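Local coordinates for protein putative alpha-ketoglutarate-dependent taurine dioxygenase (Burkholderia xenovorans, PDB 5HSX) that probably acts as an iron(II)- and 2-oxoglutarate-dependent dioxygenase of the TfdA/TauD family, its substrate not established, at residues B[69-83]-B[286-298]. Sequence-based numbering, arbitrary orientation.
With EDO (1,2-ethanediol), chain S.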
ATOM      1  N   HIS B  69       3.599  16.603 -25.368  1.00 30.12           N
ATOM      2  CA  HIS B  69       4.996  16.395 -24.989  1.00 29.38           C
ATOM      3  C   HIS B  69       5.699  17.727 -24.762  1.00 30.59           C
ATOM      4  O   HIS B  69       6.490  17.872 -23.820  1.00 31.33           O
ATOM      5  CB  HIS B  69       5.738  15.596 -26.068  1.00 35.34           C
ATOM      6  CG  HIS B  69       5.320  14.160 -26.168  1.00 36.69           C
ATOM      7  ND1 HIS B  69       4.885  13.429 -25.083  1.00 33.31           N
ATOM      8  CD2 HIS B  69       5.291  13.315 -27.227  1.00 34.86           C
ATOM      9  CE1 HIS B  69       4.594  12.201 -25.472  1.00 35.11           C
ATOM     10  NE2 HIS B  69       4.830  12.104 -26.768  1.00 33.53           N
ATOM     11  N   GLU B  70       5.416  18.717 -25.614  1.00 31.85           N
ATOM     12  CA  GLU B  70       6.034  20.029 -25.452  1.00 34.04           C
ATOM     13  C   GLU B  70       5.616  20.687 -24.145  1.00 33.71           C
ATOM     14  O   GLU B  70       6.447  21.286 -23.452  1.00 32.04           O
ATOM     15  CB  GLU B  70       5.683  20.938 -26.633  1.00 41.99           C
ATOM     16  CG  GLU B  70       6.389  20.587 -27.932  1.00 56.80           C
ATOM     17  CD  GLU B  70       5.669  19.508 -28.728  1.00 69.43           C
ATOM     18  OE1 GLU B  70       4.761  18.843 -28.177  1.00 67.67           O
ATOM     19  OE2 GLU B  70       6.011  19.334 -29.917  1.00 74.52           O
ATOM     20  N   GLN B  71       4.331  20.593 -23.791  1.00 35.01           N
ATOM     21  CA  GLN B  71       3.877  21.196 -22.542  1.00 35.90           C
ATOM     22  C   GLN B  71       4.462  20.471 -21.339  1.00 30.96           C
ATOM     23  O   GLN B  71       4.812  21.103 -20.336  1.00 29.48           O
ATOM     24  CB  GLN B  71       2.350  21.203 -22.488  1.00 31.73           C
ATOM     25  CG  GLN B  71       1.723  22.228 -23.430  1.00 36.14           C
ATOM     26  CD  GLN B  71       0.262  21.926 -23.743  1.00 39.95           C
ATOM     27  OE1 GLN B  71      -0.223  20.817 -23.505  1.00 36.28           O
ATOM     28  NE2 GLN B  71      -0.441  22.917 -24.284  1.00 38.90           N
ATOM     29  N   HIS B  72       4.584  19.145 -21.427  1.00 26.57           N
ATOM     30  CA  HIS B  72       5.199  18.362 -20.360  1.00 28.67           C
ATOM     31  C   HIS B  72       6.653  18.783 -20.150  1.00 28.00           C
ATOM     32  O   HIS B  72       7.100  18.990 -19.014  1.00 27.70           O
ATOM     33  CB  HIS B  72       5.075  16.874 -20.721  1.00 28.32           C
ATOM     34  CG  HIS B  72       5.554  15.920 -19.669  1.00 26.12           C
ATOM     35  ND1 HIS B  72       5.391  14.554 -19.793  1.00 26.44           N
ATOM     36  CD2 HIS B  72       6.188  16.116 -18.488  1.00 24.46           C
ATOM     37  CE1 HIS B  72       5.902  13.952 -18.734  1.00 26.55           C
ATOM     38  NE2 HIS B  72       6.393  14.878 -17.928  1.00 25.32           N
ATOM     39  N   VAL B  73       7.405  18.932 -21.241  1.00 27.28           N
ATOM     40  CA  VAL B  73       8.793  19.373 -21.127  1.00 28.53           C
ATOM     41  C   VAL B  73       8.856  20.793 -20.583  1.00 30.82           C
ATOM     42  O   VAL B  73       9.679  21.103 -19.711  1.00 28.48           O
ATOM     43  CB  VAL B  73       9.510  19.251 -22.487  1.00 28.03           C
ATOM     44  CG1 VAL B  73      10.863  19.974 -22.458  1.00 30.63           C
ATOM     45  CG2 VAL B  73       9.688  17.781 -22.855  1.00 27.19           C
ATOM     46  N   ALA B  74       7.987  21.678 -21.083  1.00 30.49           N
ATOM     47  CA  ALA B  74       8.010  23.070 -20.637  1.00 32.16           C
ATOM     48  C   ALA B  74       7.707  23.183 -19.148  1.00 32.18           C
ATOM     49  O   ALA B  74       8.341  23.972 -18.435  1.00 32.86           O
ATOM     50  CB  ALA B  74       7.022  23.906 -21.451  1.00 34.94           C
ATOM     51  N   PHE B  75       6.743  22.399 -18.657  1.00 28.02           N
ATOM     52  CA  PHE B  75       6.474  22.395 -17.225  1.00 29.40           C
ATOM     53  C   PHE B  75       7.692  21.931 -16.444  1.00 31.90           C
ATOM     54  O   PHE B  75       8.057  22.535 -15.429  1.00 30.85           O
ATOM     55  CB  PHE B  75       5.280  21.496 -16.905  1.00 29.75           C
ATOM     56  CG  PHE B  75       5.088  21.239 -15.428  1.00 31.23           C
ATOM     57  CD1 PHE B  75       4.507  22.199 -14.613  1.00 34.38           C
ATOM     58  CD2 PHE B  75       5.482  20.036 -14.858  1.00 33.76           C
ATOM     59  CE1 PHE B  75       4.322  21.966 -13.252  1.00 29.18           C
ATOM     60  CE2 PHE B  75       5.305  19.798 -13.492  1.00 32.30           C
ATOM     61  CZ  PHE B  75       4.722  20.770 -12.695  1.00 27.97           C
ATOM     62  N   SER B  76       8.331  20.856 -16.912  1.00 25.61           N
ATOM     63  CA  SER B  76       9.461  20.281 -16.194  1.00 22.55           C
ATOM     64  C   SER B  76      10.633  21.251 -16.117  1.00 23.05           C
ATOM     65  O   SER B  76      11.314  21.325 -15.087  1.00 26.39           O
ATOM     66  CB  SER B  76       9.892  18.989 -16.877  1.00 27.97           C
ATOM     67  OG  SER B  76       8.786  18.131 -17.049  1.00 25.95           O
ATOM     68  N   ALA B  77      10.890  21.993 -17.196  1.00 24.07           N
ATOM     69  CA  ALA B  77      12.071  22.855 -17.243  1.00 25.39           C
ATOM     70  C   ALA B  77      11.991  24.006 -16.254  1.00 31.62           C
ATOM     71  O   ALA B  77      13.009  24.661 -15.995  1.00 31.96           O
ATOM     72  CB  ALA B  77      12.275  23.408 -18.657  1.00 31.83           C
ATOM     73  N   GLN B  78      10.809  24.273 -15.702  1.00 29.82           N
ATOM     74  CA  GLN B  78      10.679  25.304 -14.681  1.00 33.43           C
ATOM     75  C   GLN B  78      11.276  24.875 -13.348  1.00 34.18           C
ATOM     76  O   GLN B  78      11.431  25.714 -12.456  1.00 31.08           O
ATOM     77  CB  GLN B  78       9.203  25.676 -14.507  1.00 29.87           C
ATOM     78  CG  GLN B  78       8.584  26.257 -15.774  1.00 35.19           C
ATOM     79  CD  GLN B  78       7.076  26.434 -15.683  1.00 43.77           C
ATOM     80  OE1 GLN B  78       6.539  27.473 -16.071  1.00 45.37           O
ATOM     81  NE2 GLN B  78       6.384  25.411 -15.188  1.00 44.33           N
ATOM     82  N   PHE B  79      11.623  23.595 -13.197  1.00 27.68           N
ATOM     83  CA  PHE B  79      12.148  23.087 -11.943  1.00 26.76           C
ATOM     84  C   PHE B  79      13.571  22.554 -12.041  1.00 29.91           C
ATOM     85  O   PHE B  79      14.172  22.271 -11.000  1.00 30.85           O
ATOM     86  CB  PHE B  79      11.213  21.996 -11.388  1.00 25.53           C
ATOM     87  CG  PHE B  79       9.807  22.485 -11.162  1.00 26.23           C
ATOM     88  CD1 PHE B  79       9.445  23.063  -9.954  1.00 24.83           C
ATOM     89  CD2 PHE B  79       8.859  22.408 -12.174  1.00 26.35           C
ATOM     90  CE1 PHE B  79       8.153  23.535  -9.751  1.00 26.62           C
ATOM     91  CE2 PHE B  79       7.567  22.874 -11.979  1.00 26.59           C
ATOM     92  CZ  PHE B  79       7.213  23.440 -10.766  1.00 28.44           C
ATOM     93  N   GLY B  80      14.138  22.441 -13.237  1.00 28.20           N
ATOM     94  CA  GLY B  80      15.493  21.942 -13.354  1.00 30.81           C
ATOM     95  C   GLY B  80      15.853  21.667 -14.800  1.00 28.82           C
ATOM     96  O   GLY B  80      15.140  22.062 -15.723  1.00 30.65           O
ATOM     97  N   GLU B  81      16.995  20.999 -14.969  1.00 27.03           N
ATOM     98  CA  GLU B  81      17.492  20.605 -16.284  1.00 31.10           C
ATOM     99  C   GLU B  81      16.959  19.222 -16.635  1.00 25.49           C
ATOM    100  O   GLU B  81      17.044  18.295 -15.823  1.00 25.64           O
ATOM    101  CB  GLU B  81      19.022  20.580 -16.311  1.00 30.28           C
ATOM    102  CG  GLU B  81      19.680  21.920 -16.398  1.00 41.88           C
ATOM    103  CD  GLU B  81      19.420  22.567 -17.734  1.00 42.12           C
ATOM    104  OE1 GLU B  81      18.489  23.393 -17.814  1.00 41.49           O
ATOM    105  OE2 GLU B  81      20.128  22.221 -18.704  1.00 35.67           O
ATOM    106  N   LEU B  82      16.435  19.079 -17.848  1.00 27.17           N
ATOM    107  CA  LEU B  82      15.890  17.796 -18.279  1.00 25.04           C
ATOM    108  C   LEU B  82      17.013  16.834 -18.646  1.00 24.69           C
ATOM    109  O   LEU B  82      17.987  17.220 -19.295  1.00 29.48           O
ATOM    110  CB  LEU B  82      14.971  17.990 -19.488  1.00 28.34           C
ATOM    111  CG  LEU B  82      13.532  18.500 -19.342  1.00 34.55           C
ATOM    112  CD1 LEU B  82      12.723  17.516 -18.556  1.00 37.41           C
ATOM    113  CD2 LEU B  82      13.455  19.880 -18.706  1.00 35.78           C
ATOM    114  N   THR B  83      16.867  15.568 -18.257  1.00 23.95           N
ATOM    115  CA  THR B  83      17.758  14.551 -18.797  1.00 25.51           C
ATOM    116  C   THR B  83      17.415  14.299 -20.261  1.00 27.61           C
ATOM    117  O   THR B  83      16.273  14.471 -20.693  1.00 26.78           O
ATOM    118  CB  THR B  83      17.662  13.244 -17.994  1.00 31.81           C
ATOM    119  OG1 THR B  83      16.390  12.632 -18.222  1.00 35.43           O
ATOM    120  CG2 THR B  83      17.815  13.522 -16.509  1.00 28.10           C
ATOM    121  N   ARG B 286      -2.177   0.903 -21.340  1.00 50.62           N
ATOM    122  CA  ARG B 286      -1.651   1.853 -20.366  1.00 43.39           C
ATOM    123  C   ARG B 286      -0.472   2.577 -20.993  1.00 49.20           C
ATOM    124  O   ARG B 286       0.513   1.935 -21.372  1.00 51.77           O
ATOM    125  CB  ARG B 286      -1.235   1.136 -19.079  1.00 41.96           C
ATOM    126  CG  ARG B 286      -0.846   2.043 -17.918  1.00 41.18           C
ATOM    127  CD  ARG B 286      -0.618   1.207 -16.665  1.00 43.68           C
ATOM    128  NE  ARG B 286      -0.350   1.984 -15.455  1.00 45.91           N
ATOM    129  CZ  ARG B 286       0.873   2.261 -15.007  1.00 40.91           C
ATOM    130  NH1 ARG B 286       1.934   1.837 -15.683  1.00 38.06           N
ATOM    131  NH2 ARG B 286       1.039   2.959 -13.891  1.00 35.53           N
ATOM    132  N   GLN B 287      -0.571   3.901 -21.110  1.00 37.54           N
ATOM    133  CA  GLN B 287       0.474   4.710 -21.728  1.00 33.04           C
ATOM    134  C   GLN B 287       0.732   5.926 -20.857  1.00 30.51           C
ATOM    135  O   GLN B 287      -0.173   6.736 -20.636  1.00 29.70           O
ATOM    136  CB  GLN B 287       0.086   5.148 -23.143  1.00 37.10           C
ATOM    137  CG  GLN B 287       1.133   6.047 -23.812  1.00 35.74           C
ATOM    138  CD  GLN B 287       2.393   5.293 -24.212  1.00 39.09           C
ATOM    139  OE1 GLN B 287       2.341   4.349 -24.997  1.00 45.60           O
ATOM    140  NE2 GLN B 287       3.531   5.714 -23.680  1.00 38.01           N
ATOM    141  N   LEU B 288       1.961   6.049 -20.368  1.00 28.60           N
ATOM    142  CA  LEU B 288       2.394   7.220 -19.628  1.00 26.88           C
ATOM    143  C   LEU B 288       3.668   7.749 -20.269  1.00 31.35           C
ATOM    144  O   LEU B 288       4.308   7.072 -21.078  1.00 33.40           O
ATOM    145  CB  LEU B 288       2.632   6.898 -18.143  1.00 27.58           C
ATOM    146  CG  LEU B 288       1.443   6.359 -17.335  1.00 26.94           C
ATOM    147  CD1 LEU B 288       1.368   4.841 -17.412  1.00 28.33           C
ATOM    148  CD2 LEU B 288       1.522   6.825 -15.878  1.00 26.89           C
ATOM    149  N   TYR B 289       4.024   8.980 -19.908  1.00 25.96           N
ATOM    150  CA  TYR B 289       5.265   9.589 -20.369  1.00 26.63           C
ATOM    151  C   TYR B 289       5.950  10.245 -19.187  1.00 24.81           C
ATOM    152  O   TYR B 289       5.283  10.806 -18.313  1.00 24.88           O
ATOM    153  CB  TYR B 289       5.021  10.620 -21.479  1.00 25.98           C
ATOM    154  CG  TYR B 289       4.437  10.000 -22.717  1.00 29.18           C
ATOM    155  CD1 TYR B 289       5.251   9.369 -23.655  1.00 30.39           C
ATOM    156  CD2 TYR B 289       3.067  10.022 -22.940  1.00 32.39           C
ATOM    157  CE1 TYR B 289       4.702   8.777 -24.798  1.00 30.88           C
ATOM    158  CE2 TYR B 289       2.517   9.443 -24.070  1.00 32.15           C
ATOM    159  CZ  TYR B 289       3.338   8.826 -24.992  1.00 31.17           C
ATOM    160  OH  TYR B 289       2.777   8.255 -26.107  1.00 33.62           O
ATOM    161  N   ARG B 290       7.281  10.157 -19.159  1.00 23.41           N
ATOM    162  CA  ARG B 290       8.065  10.621 -18.029  1.00 22.26           C
ATOM    163  C   ARG B 290       9.167  11.551 -18.513  1.00 23.64           C
ATOM    164  O   ARG B 290       9.774  11.327 -19.565  1.00 24.05           O
ATOM    165  CB  ARG B 290       8.690   9.452 -17.237  1.00 24.80           C
ATOM    166  CG  ARG B 290       9.639   9.920 -16.135  1.00 27.38           C
ATOM    167  CD  ARG B 290      10.150   8.827 -15.203  1.00 32.67           C
ATOM    168  NE  ARG B 290      10.473   7.568 -15.860  1.00 36.38           N
ATOM    169  CZ  ARG B 290      11.589   7.318 -16.540  1.00 37.60           C
ATOM    170  NH1 ARG B 290      12.514   8.251 -16.692  1.00 43.08           N
ATOM    171  NH2 ARG B 290      11.779   6.124 -17.082  1.00 39.47           N
ATOM    172  N   THR B 291       9.397  12.607 -17.752  1.00 22.61           N
ATOM    173  CA  THR B 291      10.613  13.399 -17.855  1.00 21.83           C
ATOM    174  C   THR B 291      11.337  13.287 -16.523  1.00 23.34           C
ATOM    175  O   THR B 291      10.719  12.995 -15.492  1.00 21.69           O
ATOM    176  CB  THR B 291      10.307  14.864 -18.163  1.00 24.26           C
ATOM    177  OG1 THR B 291       9.459  15.390 -17.133  1.00 24.63           O
ATOM    178  CG2 THR B 291       9.606  15.003 -19.517  1.00 27.12           C
ATOM    179  N   THR B 292      12.655  13.483 -16.529  1.00 23.10           N
ATOM    180  CA  THR B 292      13.365  13.502 -15.258  1.00 23.80           C
ATOM    181  C   THR B 292      14.374  14.640 -15.267  1.00 23.36           C
ATOM    182  O   THR B 292      14.817  15.107 -16.323  1.00 22.64           O
ATOM    183  CB  THR B 292      14.050  12.151 -14.907  1.00 31.04           C
ATOM    184  OG1 THR B 292      15.314  12.037 -15.548  1.00 34.12           O
ATOM    185  CG2 THR B 292      13.191  10.951 -15.318  1.00 20.40           C
ATOM    186  N   LEU B 293      14.696  15.106 -14.071  1.00 20.67           N
ATOM    187  CA  LEU B 293      15.527  16.283 -13.875  1.00 22.56           C
ATOM    188  C   LEU B 293      16.897  15.864 -13.361  1.00 26.25           C
ATOM    189  O   LEU B 293      16.992  15.051 -12.434  1.00 22.70           O
ATOM    190  CB  LEU B 293      14.855  17.252 -12.903  1.00 24.20           C
ATOM    191  CG  LEU B 293      13.443  17.706 -13.294  1.00 27.81           C
ATOM    192  CD1 LEU B 293      12.889  18.688 -12.265  1.00 28.69           C
ATOM    193  CD2 LEU B 293      13.432  18.329 -14.685  1.00 26.53           C
ATOM    194  N   VAL B 294      17.946  16.443 -13.956  1.00 22.37           N
ATOM    195  CA  VAL B 294      19.329  16.098 -13.623  1.00 19.98           C
ATOM    196  C   VAL B 294      19.625  16.445 -12.170  1.00 22.36           C
ATOM    197  O   VAL B 294      19.342  17.557 -11.711  1.00 24.06           O
ATOM    198  CB  VAL B 294      20.285  16.836 -14.580  1.00 23.91           C
ATOM    199  CG1 VAL B 294      21.753  16.586 -14.212  1.00 28.61           C
ATOM    200  CG2 VAL B 294      20.003  16.435 -16.036  1.00 24.39           C
ATOM    201  N   GLY B 295      20.210  15.493 -11.439  1.00 21.37           N
ATOM    202  CA  GLY B 295      20.540  15.673 -10.044  1.00 25.41           C
ATOM    203  C   GLY B 295      22.043  15.800  -9.832  1.00 30.05           C
ATOM    204  O   GLY B 295      22.851  15.624 -10.742  1.00 27.92           O
ATOM    205  N   ASP B 296      22.407  16.116  -8.592  1.00 24.44           N
ATOM    206  CA  ASP B 296      23.800  16.270  -8.196  1.00 24.53           C
ATOM    207  C   ASP B 296      24.316  14.979  -7.557  1.00 30.16           C
ATOM    208  O   ASP B 296      23.581  14.007  -7.373  1.00 28.19           O
ATOM    209  CB  ASP B 296      23.942  17.456  -7.245  1.00 36.96           C
ATOM    210  CG  ASP B 296      23.946  18.791  -7.973  1.00 55.67           C
ATOM    211  OD1 ASP B 296      24.609  18.890  -9.029  1.00 65.36           O
ATOM    212  OD2 ASP B 296      23.287  19.738  -7.495  1.00 57.96           O
ATOM    213  N   VAL B 297      25.599  14.970  -7.217  1.00 24.30           N
ATOM    214  CA  VAL B 297      26.203  13.802  -6.566  1.00 23.85           C
ATOM    215  C   VAL B 297      25.756  13.766  -5.105  1.00 26.05           C
ATOM    216  O   VAL B 297      25.877  14.786  -4.406  1.00 25.87           O
ATOM    217  CB  VAL B 297      27.727  13.867  -6.680  1.00 24.62           C
ATOM    218  CG1 VAL B 297      28.386  12.716  -5.921  1.00 24.31           C
ATOM    219  CG2 VAL B 297      28.152  13.860  -8.148  1.00 27.05           C
ATOM    220  N   PRO B 298      25.229  12.643  -4.612  1.00 22.20           N
ATOM    221  CA  PRO B 298      24.814  12.576  -3.201  1.00 20.76           C
ATOM    222  C   PRO B 298      25.985  12.766  -2.246  1.00 24.22           C
ATOM    223  O   PRO B 298      27.145  12.510  -2.577  1.00 21.89           O
ATOM    224  CB  PRO B 298      24.229  11.163  -3.068  1.00 19.25           C
ATOM    225  CG  PRO B 298      23.779  10.816  -4.469  1.00 17.67           C
ATOM    226  CD  PRO B 298      24.830  11.434  -5.359  1.00 18.67           C
TER
HETATM  227  C1  EDO S 407       2.029  15.674 -28.088  1.00 60.44           C
HETATM  228  O1  EDO S 407       3.139  16.164 -28.853  1.00 68.45           O
HETATM  229  C2  EDO S 407       2.178  14.177 -27.858  1.00 62.30           C
HETATM  230  O2  EDO S 407       1.385  13.767 -26.740  1.00 60.33           O
HETATM  231  O   HOH W   1       4.459  10.044 -28.591  1.00 47.76           O
HETATM  232  O   HOH W   2      17.766  19.708 -12.399  1.00 26.39           O
HETATM  233  O   HOH W   3      13.809  14.025 -19.150  1.00 22.83           O
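His69 turns the CE1 corner of its imidazole onto the middle of the Tyr289 ring, a T-shaped pair with planes at 76° and centroids 4.4 Å apart; Arg139 hydrogen-bonds ND1 of His69. One turn on, His72 extends toward strand 287-293 with CG anti to the backbone N (chi1 -175°). This lays one ring face against Thr291 CG2 in a CH-pi contact, 3.8 Å from methyl to ring centroid, while Arg139 hydrogen-bonds His72 ND1 and the Ile137 carbonyl takes His72 NE2. Threonine suits this site because its two branches do different work: the methyl packs on the imidazole, and OG1 donates to Ser76 OG at 2.8 Å. That serine hydroxyl in turn donates to His72 O, 2.7 Å away, which Ser76 N approaches from the opposite face. Past the turn at Gly80, the chain pairs briefly with the strand's end: Val294 N bonds Glu81 O at 2.8 Å and Thr83 N bonds Thr292 O at 2.9 Å. Thr83 OG1 hydrogen-bonds both Thr292 OG1 and Tyr99 OH, and Leu293 CD1 packs on Phe79 CB. Aromatic and methyl packing round directed bonds from buried His72, Ser76 and Thr291 thus joins helix 69-77 to neighbouring strands 287-293 and 135-140 of the large mixed sheet.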